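Local coordinates for protein MdcA (PDB 5VIT) that serves as the alpha subunit of malonate decarboxylase, in which it probably transfers the acyl carrier protein from its acetyl thioester to malonate, at residues Phe432-Asp437 against Gly494-Pro499; Ala469-Ala474 against Glu478-Met483. All coordinates share one frame; numbering follows the deposited sequence.

Contact 2 is nested inside contact 1 along the chain. The order runs 432-437, then 469-474 and 478-483, and finally 494-499, so the strand 467-469, the turn after it and helix 477-486 all belong to the loop that contact 1 closes. The centres of the two contacts lie about 14 Å apart on the same side of the chain's centre, with nearest atoms about 4 Å apart and no direct touch. Helix 477-486 relates the two: its Glu-479, Arg-480 and Met-483 pack on the turn in contact 2, and it also contributes to the surroundings of Phe-432 and His-497 in contact 1. Contact 2 is local and partly buried, whereas contact 1 is a salt bridge at the surface, close to the MdcC subunit.

Contact 1: residues Phe432-Asp437 against Gly494-Pro499; sequences FVERLD and GLRHDP
Glu-434 and Arg-496 meet through a single-pronged salt bridge. OE1 of Glu-434 accepts a hydrogen bond from NH2 of Arg-496 at 3.1 Å, with a nearly straight N-H...O angle of 163°. The oxygen arrives at the edge of the guanidinium, close to its plane, and offers its anti lone pair, the one pointing away from the other carboxylate oxygen. The carboxylate is turned 68° against the guanidinium, so the two groups are far from the coplanar, edge-to-edge setting of a two-bond bridge. NE of Arg-496 stays 4.1 Å from the same OE1, and the grip rests on NH2.

Extended torsions from CG to the guanidinium let Arg-496 span the gap between the two backbones. Glu-434 meets it with its side as well as its end: its CG lies 3.5 Å from NH2 of Arg-496 and its CB 3.7 Å from the same nitrogen. CG sits beside the backbone N (chi1 -48°), which places this methylene against the arginine. Both residues are exposed, and since only 104 Å² is buried in total, water probably competes with the charge pairing.

Arg-496 itself stands in a tight turn, closed by a bond from His-497 N to Gly-494 O at 3.2 Å. That carbonyl oxygen also accepts a hydrogen bond from Arg-61 of the MdcC chain.

Two residues before Glu-434, the buried Phe-432 touches Ile-484 of helix 477-486 and Val-462 and Thr-464 of strand 461-464. Val-433 is hydrogen-bonded through its backbone to Val-362 of strand 361-363. The contact thus ties the residues just after the weakly bonded strand 432-433 to the loop that leads from helix 477-486 toward helix 502-507.

Contact 2: residues Ala469-Ala474 against Glu478-Met483; sequences AYLYKA and EERQAM
Met-483 lies in the middle of this contact, reaching from the helix into the turn formed by 469-474. Its CB packs 3.9 Å from CD2 of Leu-471 and also touches CB of Ala-469. Further out, its SD lies 3.8 Å from CB of Ala-474. A bend at chi3 (61°) turns CE toward the Tyr-470 carbonyl, but the approach is implausibly short and the exact placing of CE doubtful.

One turn earlier on the helix, Arg-480 sets its CB 3.8 Å from CB of Ala-474. Its side chain crosses that of Leu-471 at about a right angle, CG lying 4.2 Å from Leu-471 CD1, and its NH2 is hydrogen-bonded to the backbone O of Asp-365. Glu-479 lays OE2 3.5 Å from CA of Ala-474, and its carboxylate is held by a salt bridge to Arg-475.

The turn owes its shape to its own backbone: Tyr-470 centres an inverse gamma turn, and its O accepts a bond from Lys-473 N in the 3-10 segment that follows. The Tyr-470 hydroxyl is bonded to Gly-247 O. This is a compact strand-turn-helix unit, in which helix 477-486 folds back over the link leaving the hairpin of strands 461-464 and 467-469.

Contact 1: residues Phe432-Asp437 against Gly494-Pro499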
ATOM      1  N   PHE A 432      -3.545 -16.918   4.798  1.00 24.76           N
ATOM      2  CA  PHE A 432      -3.895 -16.981   3.389  1.00 28.39           C
ATOM      3  C   PHE A 432      -3.434 -18.294   2.790  1.00 25.21           C
ATOM      4  O   PHE A 432      -2.235 -18.563   2.691  1.00 27.19           O
ATOM      5  CB  PHE A 432      -3.306 -15.793   2.637  1.00 26.67           C
ATOM      6  CG  PHE A 432      -3.852 -14.452   3.083  1.00 23.90           C
ATOM      7  CD1 PHE A 432      -3.353 -13.825   4.222  1.00 21.02           C
ATOM      8  CD2 PHE A 432      -4.819 -13.797   2.329  1.00 22.87           C
ATOM      9  CE1 PHE A 432      -3.837 -12.571   4.620  1.00 24.27           C
ATOM     10  CE2 PHE A 432      -5.304 -12.546   2.719  1.00 23.67           C
ATOM     11  CZ  PHE A 432      -4.818 -11.937   3.872  1.00 21.99           C
ATOM     12  N   VAL A 433      -4.406 -19.118   2.414  1.00 27.34           N
ATOM     13  CA  VAL A 433      -4.142 -20.498   1.997  1.00 27.94           C
ATOM     14  C   VAL A 433      -4.573 -20.734   0.548  1.00 30.20           C
ATOM     15  O   VAL A 433      -5.411 -20.003   0.015  1.00 21.97           O
ATOM     16  CB  VAL A 433      -4.876 -21.501   2.906  1.00 27.76           C
ATOM     17  CG1 VAL A 433      -4.384 -21.387   4.340  1.00 25.47           C
ATOM     18  CG2 VAL A 433      -6.377 -21.243   2.848  1.00 27.90           C
ATOM     19  N   GLU A 434      -4.002 -21.759  -0.079  1.00 28.22           N
ATOM     20  CA  GLU A 434      -4.382 -22.133  -1.443  1.00 29.44           C
ATOM     21  C   GLU A 434      -5.797 -22.715  -1.520  1.00 27.34           C
ATOM     22  O   GLU A 434      -6.459 -22.583  -2.541  1.00 35.61           O
ATOM     23  CB  GLU A 434      -3.342 -23.116  -2.003  1.00 33.02           C
ATOM     24  CG  GLU A 434      -1.936 -22.573  -1.757  1.00 39.57           C
ATOM     25  CD  GLU A 434      -0.826 -23.400  -2.348  1.00 47.11           C
ATOM     26  OE1 GLU A 434      -0.499 -23.198  -3.537  1.00 49.22           O
ATOM     27  OE2 GLU A 434      -0.261 -24.231  -1.602  1.00 49.65           O
ATOM     28  N   ARG A 435      -6.257 -23.331  -0.435  1.00 26.97           N
ATOM     29  CA  ARG A 435      -7.617 -23.892  -0.338  1.00 31.99           C
ATOM     30  C   ARG A 435      -8.155 -23.784   1.081  1.00 29.07           C
ATOM     31  O   ARG A 435      -7.499 -24.199   2.035  1.00 30.04           O
ATOM     32  CB  ARG A 435      -7.655 -25.369  -0.765  1.00 38.44           C
ATOM     33  CG  ARG A 435      -7.917 -25.623  -2.241  1.00 46.06           C
ATOM     34  CD  ARG A 435      -7.693 -27.106  -2.589  1.00 54.88           C
ATOM     35  NE  ARG A 435      -8.414 -27.987  -1.666  1.00 60.49           N
ATOM     36  CZ  ARG A 435      -9.593 -28.561  -1.917  1.00 55.95           C
ATOM     37  NH1 ARG A 435     -10.209 -28.369  -3.084  1.00 47.34           N
ATOM     38  NH2 ARG A 435     -10.153 -29.335  -0.992  1.00 47.96           N
ATOM     39  N   LEU A 436      -9.353 -23.231   1.213  1.00 31.62           N
ATOM     40  CA  LEU A 436     -10.047 -23.159   2.490  1.00 29.59           C
ATOM     41  C   LEU A 436     -10.281 -24.558   3.055  1.00 32.90           C
ATOM     42  O   LEU A 436     -10.677 -25.465   2.332  1.00 28.48           O
ATOM     43  CB  LEU A 436     -11.393 -22.453   2.327  1.00 33.08           C
ATOM     44  CG  LEU A 436     -11.438 -21.013   1.831  1.00 31.31           C
ATOM     45  CD1 LEU A 436     -12.888 -20.622   1.564  1.00 26.72           C
ATOM     46  CD2 LEU A 436     -10.801 -20.076   2.862  1.00 27.82           C
ATOM     47  N   ASP A 437     -10.035 -24.721   4.348  1.00 32.15           N
ATOM     48  CA  ASP A 437     -10.450 -25.919   5.058  1.00 33.32           C
ATOM     49  C   ASP A 437     -11.920 -26.235   4.774  1.00 33.48           C
ATOM     50  O   ASP A 437     -12.322 -27.401   4.736  1.00 32.24           O
ATOM     51  CB  ASP A 437     -10.252 -25.745   6.569  1.00 34.32           C
ATOM     52  CG  ASP A 437      -8.826 -25.973   7.009  1.00 33.68           C
ATOM     53  OD1 ASP A 437      -7.913 -25.843   6.167  1.00 34.70           O
ATOM     54  OD2 ASP A 437      -8.623 -26.276   8.211  1.00 38.55           O
ATOM     55  N   GLY A 494       0.933 -15.374  -0.417  1.00 25.48           N
ATOM     56  CA  GLY A 494       1.888 -14.285  -0.543  1.00 20.57           C
ATOM     57  C   GLY A 494       3.146 -14.646  -1.306  1.00 23.42           C
ATOM     58  O   GLY A 494       3.750 -13.779  -1.952  1.00 25.29           O
ATOM     59  N   LEU A 495       3.545 -15.921  -1.253  1.00 25.36           N
ATOM     60  CA  LEU A 495       4.757 -16.355  -1.955  1.00 27.74           C
ATOM     61  C   LEU A 495       4.556 -16.367  -3.485  1.00 28.73           C
ATOM     62  O   LEU A 495       5.526 -16.439  -4.238  1.00 29.37           O
ATOM     63  CB  LEU A 495       5.214 -17.729  -1.451  1.00 24.29           C
ATOM     64  CG  LEU A 495       5.700 -17.757   0.009  1.00 23.54           C
ATOM     65  CD1 LEU A 495       6.039 -19.168   0.437  1.00 21.58           C
ATOM     66  CD2 LEU A 495       6.911 -16.826   0.218  1.00 26.51           C
ATOM     67  N   ARG A 496       3.309 -16.256  -3.944  1.00 26.61           N
ATOM     68  CA  ARG A 496       3.036 -16.183  -5.387  1.00 28.05           C
ATOM     69  C   ARG A 496       3.345 -14.800  -5.967  1.00 31.66           C
ATOM     70  O   ARG A 496       3.430 -14.639  -7.187  1.00 34.73           O
ATOM     71  CB  ARG A 496       1.570 -16.524  -5.690  1.00 31.02           C
ATOM     72  CG  ARG A 496       1.141 -17.923  -5.310  1.00 28.56           C
ATOM     73  CD  ARG A 496      -0.359 -18.085  -5.474  1.00 29.45           C
ATOM     74  NE  ARG A 496      -0.810 -19.443  -5.151  1.00 40.17           N
ATOM     75  CZ  ARG A 496      -2.077 -19.857  -5.216  1.00 45.18           C
ATOM     76  NH1 ARG A 496      -3.044 -19.023  -5.604  1.00 37.52           N
ATOM     77  NH2 ARG A 496      -2.377 -21.114  -4.901  1.00 44.12           N
ATOM     78  N   HIS A 497       3.491 -13.802  -5.095  1.00 28.64           N
ATOM     79  CA  HIS A 497       3.765 -12.436  -5.532  1.00 29.57           C
ATOM     80  C   HIS A 497       5.227 -12.174  -5.881  1.00 28.14           C
ATOM     81  O   HIS A 497       6.128 -12.467  -5.094  1.00 27.45           O
ATOM     82  CB  HIS A 497       3.340 -11.439  -4.463  1.00 29.15           C
ATOM     83  CG  HIS A 497       3.555 -10.014  -4.861  1.00 28.01           C
ATOM     84  ND1 HIS A 497       2.878  -9.426  -5.913  1.00 27.53           N
ATOM     85  CD2 HIS A 497       4.369  -9.058  -4.350  1.00 24.59           C
ATOM     86  CE1 HIS A 497       3.260  -8.165  -6.025  1.00 27.92           C
ATOM     87  NE2 HIS A 497       4.167  -7.918  -5.092  1.00 29.33           N
ATOM     88  N   ASP A 498       5.437 -11.612  -7.068  1.00 26.50           N
ATOM     89  CA  ASP A 498       6.738 -11.113  -7.515  1.00 25.61           C
ATOM     90  C   ASP A 498       6.974  -9.707  -6.966  1.00 28.17           C
ATOM     91  O   ASP A 498       6.314  -8.744  -7.383  1.00 28.95           O
ATOM     92  CB  ASP A 498       6.810 -11.103  -9.041  1.00 28.97           C
ATOM     93  CG  ASP A 498       8.190 -10.690  -9.574  1.00 32.82           C
ATOM     94  OD1 ASP A 498       9.043 -10.271  -8.783  1.00 27.68           O
ATOM     95  OD2 ASP A 498       8.418 -10.792 -10.798  1.00 37.00           O
ATOM     96  N   PRO A 499       7.930  -9.581  -6.041  1.00 28.44           N
ATOM     97  CA  PRO A 499       8.114  -8.295  -5.353  1.00 29.30           C
ATOM     98  C   PRO A 499       8.468  -7.141  -6.301  1.00 29.28           C
ATOM     99  O   PRO A 499       8.221  -5.992  -5.921  1.00 32.01           O
ATOM    100  CB  PRO A 499       9.249  -8.576  -4.351  1.00 32.28           C
ATOM    101  CG  PRO A 499       9.828  -9.907  -4.745  1.00 32.78           C
ATOM    102  CD  PRO A 499       8.778 -10.655  -5.494  1.00 25.49           C
TER

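Contact 2: residues Ala469-Ala474 against Glu478-Met483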
ATOM      1  N   ALA A 469      -4.965  -4.092   0.270  1.00 24.68           N
ATOM      2  CA  ALA A 469      -5.296  -4.340  -1.123  1.00 22.41           C
ATOM      3  C   ALA A 469      -6.678  -3.771  -1.384  1.00 23.57           C
ATOM      4  O   ALA A 469      -7.643  -4.178  -0.728  1.00 24.59           O
ATOM      5  CB  ALA A 469      -5.258  -5.828  -1.444  1.00 24.09           C
ATOM      6  N   TYR A 470      -6.769  -2.825  -2.326  1.00 23.38           N
ATOM      7  CA  TYR A 470      -8.047  -2.171  -2.666  1.00 24.24           C
ATOM      8  C   TYR A 470      -8.811  -2.954  -3.735  1.00 24.98           C
ATOM      9  O   TYR A 470      -8.891  -2.536  -4.897  1.00 23.46           O
ATOM     10  CB  TYR A 470      -7.810  -0.735  -3.150  1.00 25.08           C
ATOM     11  CG  TYR A 470      -7.296   0.204  -2.075  1.00 28.23           C
ATOM     12  CD1 TYR A 470      -5.933   0.431  -1.918  1.00 22.52           C
ATOM     13  CD2 TYR A 470      -8.176   0.856  -1.213  1.00 23.28           C
ATOM     14  CE1 TYR A 470      -5.460   1.288  -0.935  1.00 26.51           C
ATOM     15  CE2 TYR A 470      -7.707   1.716  -0.219  1.00 21.73           C
ATOM     16  CZ  TYR A 470      -6.349   1.933  -0.090  1.00 27.32           C
ATOM     17  OH  TYR A 470      -5.862   2.786   0.887  1.00 26.61           O
ATOM     18  N   LEU A 471      -9.362  -4.093  -3.329  1.00 23.86           N
ATOM     19  CA  LEU A 471      -9.972  -5.055  -4.241  1.00 23.31           C
ATOM     20  C   LEU A 471     -11.109  -4.467  -5.066  1.00 26.67           C
ATOM     21  O   LEU A 471     -11.393  -4.940  -6.170  1.00 26.20           O
ATOM     22  CB  LEU A 471     -10.500  -6.268  -3.450  1.00 25.74           C
ATOM     23  CG  LEU A 471      -9.504  -7.073  -2.592  1.00 27.25           C
ATOM     24  CD1 LEU A 471     -10.079  -8.442  -2.158  1.00 18.30           C
ATOM     25  CD2 LEU A 471      -8.189  -7.256  -3.296  1.00 21.03           C
ATOM     26  N   TYR A 472     -11.773  -3.434  -4.550  1.00 24.07           N
ATOM     27  CA  TYR A 472     -12.915  -2.902  -5.283  1.00 22.01           C
ATOM     28  C   TYR A 472     -12.484  -2.332  -6.617  1.00 27.60           C
ATOM     29  O   TYR A 472     -13.311  -2.145  -7.509  1.00 30.10           O
ATOM     30  CB  TYR A 472     -13.638  -1.848  -4.467  1.00 26.32           C
ATOM     31  CG  TYR A 472     -12.953  -0.500  -4.375  1.00 25.08           C
ATOM     32  CD1 TYR A 472     -12.028  -0.241  -3.375  1.00 24.86           C
ATOM     33  CD2 TYR A 472     -13.272   0.530  -5.261  1.00 22.65           C
ATOM     34  CE1 TYR A 472     -11.416   0.995  -3.277  1.00 24.08           C
ATOM     35  CE2 TYR A 472     -12.663   1.763  -5.172  1.00 24.22           C
ATOM     36  CZ  TYR A 472     -11.736   1.990  -4.171  1.00 24.43           C
ATOM     37  OH  TYR A 472     -11.123   3.213  -4.054  1.00 24.32           O
ATOM     38  N   LYS A 473     -11.184  -2.072  -6.757  1.00 27.78           N
ATOM     39  CA  LYS A 473     -10.629  -1.552  -8.004  1.00 24.81           C
ATOM     40  C   LYS A 473     -10.307  -2.652  -9.017  1.00 29.57           C
ATOM     41  O   LYS A 473     -10.089  -2.371 -10.196  1.00 27.53           O
ATOM     42  CB  LYS A 473      -9.359  -0.736  -7.707  1.00 24.93           C
ATOM     43  CG  LYS A 473      -9.595   0.533  -6.869  1.00 24.50           C
ATOM     44  CD  LYS A 473      -8.250   1.157  -6.502  1.00 26.24           C
ATOM     45  CE  LYS A 473      -8.347   2.600  -6.048  1.00 27.70           C
ATOM     46  NZ  LYS A 473      -7.049   3.054  -5.407  1.00 35.67           N
ATOM     47  N   ALA A 474     -10.255  -3.902  -8.564  1.00 31.96           N
ATOM     48  CA  ALA A 474      -9.945  -5.022  -9.460  1.00 33.75           C
ATOM     49  C   ALA A 474     -10.947  -5.165 -10.614  1.00 33.86           C
ATOM     50  O   ALA A 474     -12.158  -5.214 -10.401  1.00 37.94           O
ATOM     51  CB  ALA A 474      -9.871  -6.338  -8.660  1.00 34.24           C
ATOM     52  N   GLU A 478      -8.262 -12.332 -11.877  1.00 24.47           N
ATOM     53  CA  GLU A 478      -6.809 -12.439 -11.903  1.00 31.92           C
ATOM     54  C   GLU A 478      -6.143 -11.220 -11.255  1.00 31.73           C
ATOM     55  O   GLU A 478      -5.121 -11.340 -10.594  1.00 34.87           O
ATOM     56  CB  GLU A 478      -6.330 -12.607 -13.351  1.00 30.69           C
ATOM     57  CG  GLU A 478      -4.837 -12.874 -13.504  1.00 46.99           C
ATOM     58  CD  GLU A 478      -4.376 -12.863 -14.966  1.00 58.02           C
ATOM     59  OE1 GLU A 478      -4.374 -11.775 -15.589  1.00 60.22           O
ATOM     60  OE2 GLU A 478      -4.013 -13.945 -15.492  1.00 65.53           O
ATOM     61  N   GLU A 479      -6.729 -10.044 -11.432  1.00 31.62           N
ATOM     62  CA  GLU A 479      -6.130  -8.842 -10.862  1.00 32.59           C
ATOM     63  C   GLU A 479      -6.347  -8.813  -9.352  1.00 29.67           C
ATOM     64  O   GLU A 479      -5.457  -8.439  -8.585  1.00 30.75           O
ATOM     65  CB  GLU A 479      -6.709  -7.585 -11.512  1.00 34.90           C
ATOM     66  CG  GLU A 479      -6.065  -6.327 -10.982  1.00 46.52           C
ATOM     67  CD  GLU A 479      -6.582  -5.093 -11.661  1.00 52.08           C
ATOM     68  OE1 GLU A 479      -5.826  -4.099 -11.697  1.00 48.84           O
ATOM     69  OE2 GLU A 479      -7.734  -5.130 -12.163  1.00 53.40           O
ATOM     70  N   ARG A 480      -7.534  -9.237  -8.941  1.00 27.80           N
ATOM     71  CA  ARG A 480      -7.883  -9.392  -7.536  1.00 27.63           C
ATOM     72  C   ARG A 480      -6.948 -10.370  -6.814  1.00 27.75           C
ATOM     73  O   ARG A 480      -6.486 -10.086  -5.702  1.00 25.40           O
ATOM     74  CB  ARG A 480      -9.324  -9.860  -7.431  1.00 27.09           C
ATOM     75  CG  ARG A 480      -9.876  -9.922  -6.036  1.00 25.59           C
ATOM     76  CD  ARG A 480     -11.366 -10.048  -6.138  1.00 31.02           C
ATOM     77  NE  ARG A 480     -11.806 -11.383  -5.824  1.00 33.09           N
ATOM     78  CZ  ARG A 480     -12.793 -12.022  -6.440  1.00 31.07           C
ATOM     79  NH1 ARG A 480     -13.442 -11.454  -7.440  1.00 30.85           N
ATOM     80  NH2 ARG A 480     -13.119 -13.246  -6.045  1.00 26.60           N
ATOM     81  N   GLN A 481      -6.659 -11.504  -7.455  1.00 25.16           N
ATOM     82  CA  GLN A 481      -5.677 -12.461  -6.943  1.00 27.58           C
ATOM     83  C   GLN A 481      -4.310 -11.801  -6.772  1.00 26.79           C
ATOM     84  O   GLN A 481      -3.632 -12.014  -5.759  1.00 25.42           O
ATOM     85  CB  GLN A 481      -5.549 -13.680  -7.883  1.00 23.43           C
ATOM     86  CG  GLN A 481      -6.811 -14.542  -7.929  1.00 26.68           C
ATOM     87  CD  GLN A 481      -6.855 -15.466  -9.138  1.00 28.45           C
ATOM     88  OE1 GLN A 481      -6.056 -15.334 -10.054  1.00 29.77           O
ATOM     89  NE2 GLN A 481      -7.799 -16.400  -9.140  1.00 31.41           N
ATOM     90  N   ALA A 482      -3.901 -11.009  -7.761  1.00 22.63           N
ATOM     91  CA  ALA A 482      -2.591 -10.372  -7.696  1.00 24.40           C
ATOM     92  C   ALA A 482      -2.544  -9.429  -6.498  1.00 24.28           C
ATOM     93  O   ALA A 482      -1.551  -9.366  -5.780  1.00 28.10           O
ATOM     94  CB  ALA A 482      -2.274  -9.605  -8.995  1.00 20.06           C
ATOM     95  N   MET A 483      -3.628  -8.701  -6.293  1.00 25.34           N
ATOM     96  CA  MET A 483      -3.671  -7.725  -5.211  1.00 29.30           C
ATOM     97  C   MET A 483      -3.624  -8.423  -3.856  1.00 24.19           C
ATOM     98  O   MET A 483      -2.883  -7.998  -2.967  1.00 23.55           O
ATOM     99  CB  MET A 483      -4.912  -6.837  -5.338  1.00 23.64           C
ATOM    100  CG  MET A 483      -4.948  -6.077  -6.667  1.00 29.48           C
ATOM    101  SD  MET A 483      -6.547  -5.306  -7.026  1.00 38.57           S
ATOM    102  CE  MET A 483      -6.572  -4.259  -5.619  1.00 22.42           C
TER